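Local coordinates for protein phospholipase C-beta (PLC-beta) (Sepia officinalis, PDB 3QR0) that is a phospholipase C-beta, a multidomain protein with PH, EF-hand-like, TIM-barrel and C2 modules and a bound calcium ion, at residues Leu392-Asp395 against Val396-Ile400. Numbering follows the deposited sequence.
Sequences LFKD and VVYAI
Phe393 reaches one turn along the helix with the far end of its ring, where CZ lies 3.4 Å from CG1 of Val397; the methyl meets the ring at a slant. A chi1 of 176° puts the ring beside its own carbonyl carbon, and its far end comes near Val397 one turn on. The other methyl of Val397, CG2, sits tightly against the backbone, 3.2 Å from the carbonyl O of Lys394. On the outer side, Lys394 and Tyr398 run alongside each other: the lysine CG rests 3.9 Å from the tyrosine CE2, and the edge of that ring, at CD2, also touches the Lys394 O. Tyr398 N donates to Lys394 O at 3.2 Å, nearly straight at the hydrogen (167°). The ladder starts at Leu392, the N-cap residue, whose O takes the N-H of Val396, and runs on to Asp395 O, which receives Ala399 N at 3.0 Å. Phe393 and Val396 both pack on Leu369 of strand 366-372, while Val397 turns to Ala435 and Phe436 of helix 422-436. The arrangement is the i to i+4 pattern of an amphipathic alpha-helix, here the first turns of helix 393-403 covering strand 366-372 in the X half of the TIM-type barrel.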
ATOM      1  N   LEU A 392      25.130  10.032   7.222  1.00 25.88           N
ATOM      2  CA  LEU A 392      25.224  11.484   7.429  1.00 26.26           C
ATOM      3  C   LEU A 392      23.830  12.085   7.482  1.00 25.48           C
ATOM      4  O   LEU A 392      22.983  11.769   6.649  1.00 25.00           O
ATOM      5  CB  LEU A 392      26.024  12.173   6.316  1.00 27.04           C
ATOM      6  CG  LEU A 392      27.554  12.145   6.370  1.00 29.10           C
ATOM      7  CD1 LEU A 392      28.116  12.863   5.143  1.00 30.82           C
ATOM      8  CD2 LEU A 392      28.086  12.783   7.652  1.00 29.91           C
ATOM      9  N   PHE A 393      23.592  12.951   8.461  1.00 25.42           N
ATOM     10  CA  PHE A 393      22.323  13.664   8.555  1.00 24.98           C
ATOM     11  C   PHE A 393      22.045  14.467   7.278  1.00 25.00           C
ATOM     12  O   PHE A 393      20.921  14.468   6.770  1.00 24.54           O
ATOM     13  CB  PHE A 393      22.317  14.593   9.770  1.00 25.33           C
ATOM     14  CG  PHE A 393      21.081  15.441   9.870  1.00 25.15           C
ATOM     15  CD1 PHE A 393      19.966  14.981  10.548  1.00 24.92           C
ATOM     16  CD2 PHE A 393      21.029  16.693   9.269  1.00 24.95           C
ATOM     17  CE1 PHE A 393      18.810  15.754  10.625  1.00 25.10           C
ATOM     18  CE2 PHE A 393      19.882  17.473   9.347  1.00 25.21           C
ATOM     19  CZ  PHE A 393      18.773  17.004  10.028  1.00 25.02           C
ATOM     20  N   LYS A 394      23.074  15.145   6.772  1.00 25.38           N
ATOM     21  CA  LYS A 394      22.960  15.950   5.548  1.00 25.82           C
ATOM     22  C   LYS A 394      22.439  15.124   4.365  1.00 25.23           C
ATOM     23  O   LYS A 394      21.535  15.564   3.652  1.00 24.63           O
ATOM     24  CB  LYS A 394      24.318  16.581   5.204  1.00 26.70           C
ATOM     25  CG  LYS A 394      24.332  17.502   3.995  1.00 27.88           C
ATOM     26  CD  LYS A 394      25.720  18.128   3.846  1.00 30.96           C
ATOM     27  CE  LYS A 394      25.860  18.966   2.590  1.00 32.66           C
ATOM     28  NZ  LYS A 394      27.114  19.772   2.629  1.00 34.64           N
ATOM     29  N   ASP A 395      22.997  13.931   4.170  1.00 24.69           N
ATOM     30  CA  ASP A 395      22.536  13.042   3.103  1.00 24.44           C
ATOM     31  C   ASP A 395      21.055  12.687   3.265  1.00 23.35           C
ATOM     32  O   ASP A 395      20.309  12.678   2.287  1.00 23.18           O
ATOM     33  CB  ASP A 395      23.367  11.749   3.046  1.00 24.54           C
ATOM     34  CG  ASP A 395      24.787  11.977   2.545  1.00 26.53           C
ATOM     35  OD1 ASP A 395      25.077  13.062   1.997  1.00 28.82           O
ATOM     36  OD2 ASP A 395      25.622  11.060   2.694  1.00 28.24           O
ATOM     37  N   VAL A 396      20.630  12.394   4.492  1.00 23.02           N
ATOM     38  CA  VAL A 396      19.229  12.047   4.746  1.00 22.18           C
ATOM     39  C   VAL A 396      18.270  13.194   4.370  1.00 22.29           C
ATOM     40  O   VAL A 396      17.274  12.972   3.671  1.00 22.23           O
ATOM     41  CB  VAL A 396      19.001  11.603   6.216  1.00 22.14           C
ATOM     42  CG1 VAL A 396      17.521  11.525   6.534  1.00 19.92           C
ATOM     43  CG2 VAL A 396      19.676  10.257   6.479  1.00 21.41           C
ATOM     44  N   VAL A 397      18.560  14.416   4.809  1.00 22.93           N
ATOM     45  CA  VAL A 397      17.630  15.528   4.536  1.00 23.01           C
ATOM     46  C   VAL A 397      17.539  15.890   3.051  1.00 23.21           C
ATOM     47  O   VAL A 397      16.471  16.265   2.569  1.00 22.94           O
ATOM     48  CB  VAL A 397      17.887  16.788   5.405  1.00 23.51           C
ATOM     49  CG1 VAL A 397      17.503  16.511   6.870  1.00 23.05           C
ATOM     50  CG2 VAL A 397      19.323  17.264   5.289  1.00 23.97           C
ATOM     51  N   TYR A 398      18.641  15.762   2.321  1.00 23.83           N
ATOM     52  CA  TYR A 398      18.598  15.922   0.862  1.00 24.21           C
ATOM     53  C   TYR A 398      17.799  14.791   0.195  1.00 23.63           C
ATOM     54  O   TYR A 398      17.135  15.017  -0.818  1.00 24.25           O
ATOM     55  CB  TYR A 398      20.014  16.047   0.281  1.00 24.96           C
ATOM     56  CG  TYR A 398      20.540  17.459   0.373  1.00 25.99           C
ATOM     57  CD1 TYR A 398      20.223  18.398  -0.605  1.00 27.41           C
ATOM     58  CD2 TYR A 398      21.318  17.870   1.449  1.00 27.21           C
ATOM     59  CE1 TYR A 398      20.688  19.703  -0.529  1.00 28.86           C
ATOM     60  CE2 TYR A 398      21.788  19.180   1.540  1.00 28.95           C
ATOM     61  CZ  TYR A 398      21.470  20.090   0.545  1.00 29.56           C
ATOM     62  OH  TYR A 398      21.923  21.382   0.621  1.00 30.94           O
ATOM     63  N   ALA A 399      17.845  13.593   0.778  1.00 22.88           N
ATOM     64  CA  ALA A 399      17.009  12.467   0.335  1.00 22.18           C
ATOM     65  C   ALA A 399      15.528  12.751   0.582  1.00 21.61           C
ATOM     66  O   ALA A 399      14.684  12.556  -0.305  1.00 21.77           O
ATOM     67  CB  ALA A 399      17.419  11.181   1.057  1.00 21.46           C
ATOM     68  N   ILE A 400      15.216  13.221   1.785  1.00 21.25           N
ATOM     69  CA  ILE A 400      13.851  13.601   2.133  1.00 21.00           C
ATOM     70  C   ILE A 400      13.337  14.704   1.199  1.00 21.64           C
ATOM     71  O   ILE A 400      12.212  14.630   0.694  1.00 21.01           O
ATOM     72  CB  ILE A 400      13.740  14.052   3.616  1.00 21.10           C
ATOM     73  CG1 ILE A 400      13.970  12.857   4.552  1.00 20.87           C
ATOM     74  CG2 ILE A 400      12.369  14.663   3.892  1.00 19.83           C
ATOM     75  CD1 ILE A 400      14.187  13.221   6.007  1.00 21.33           C
TER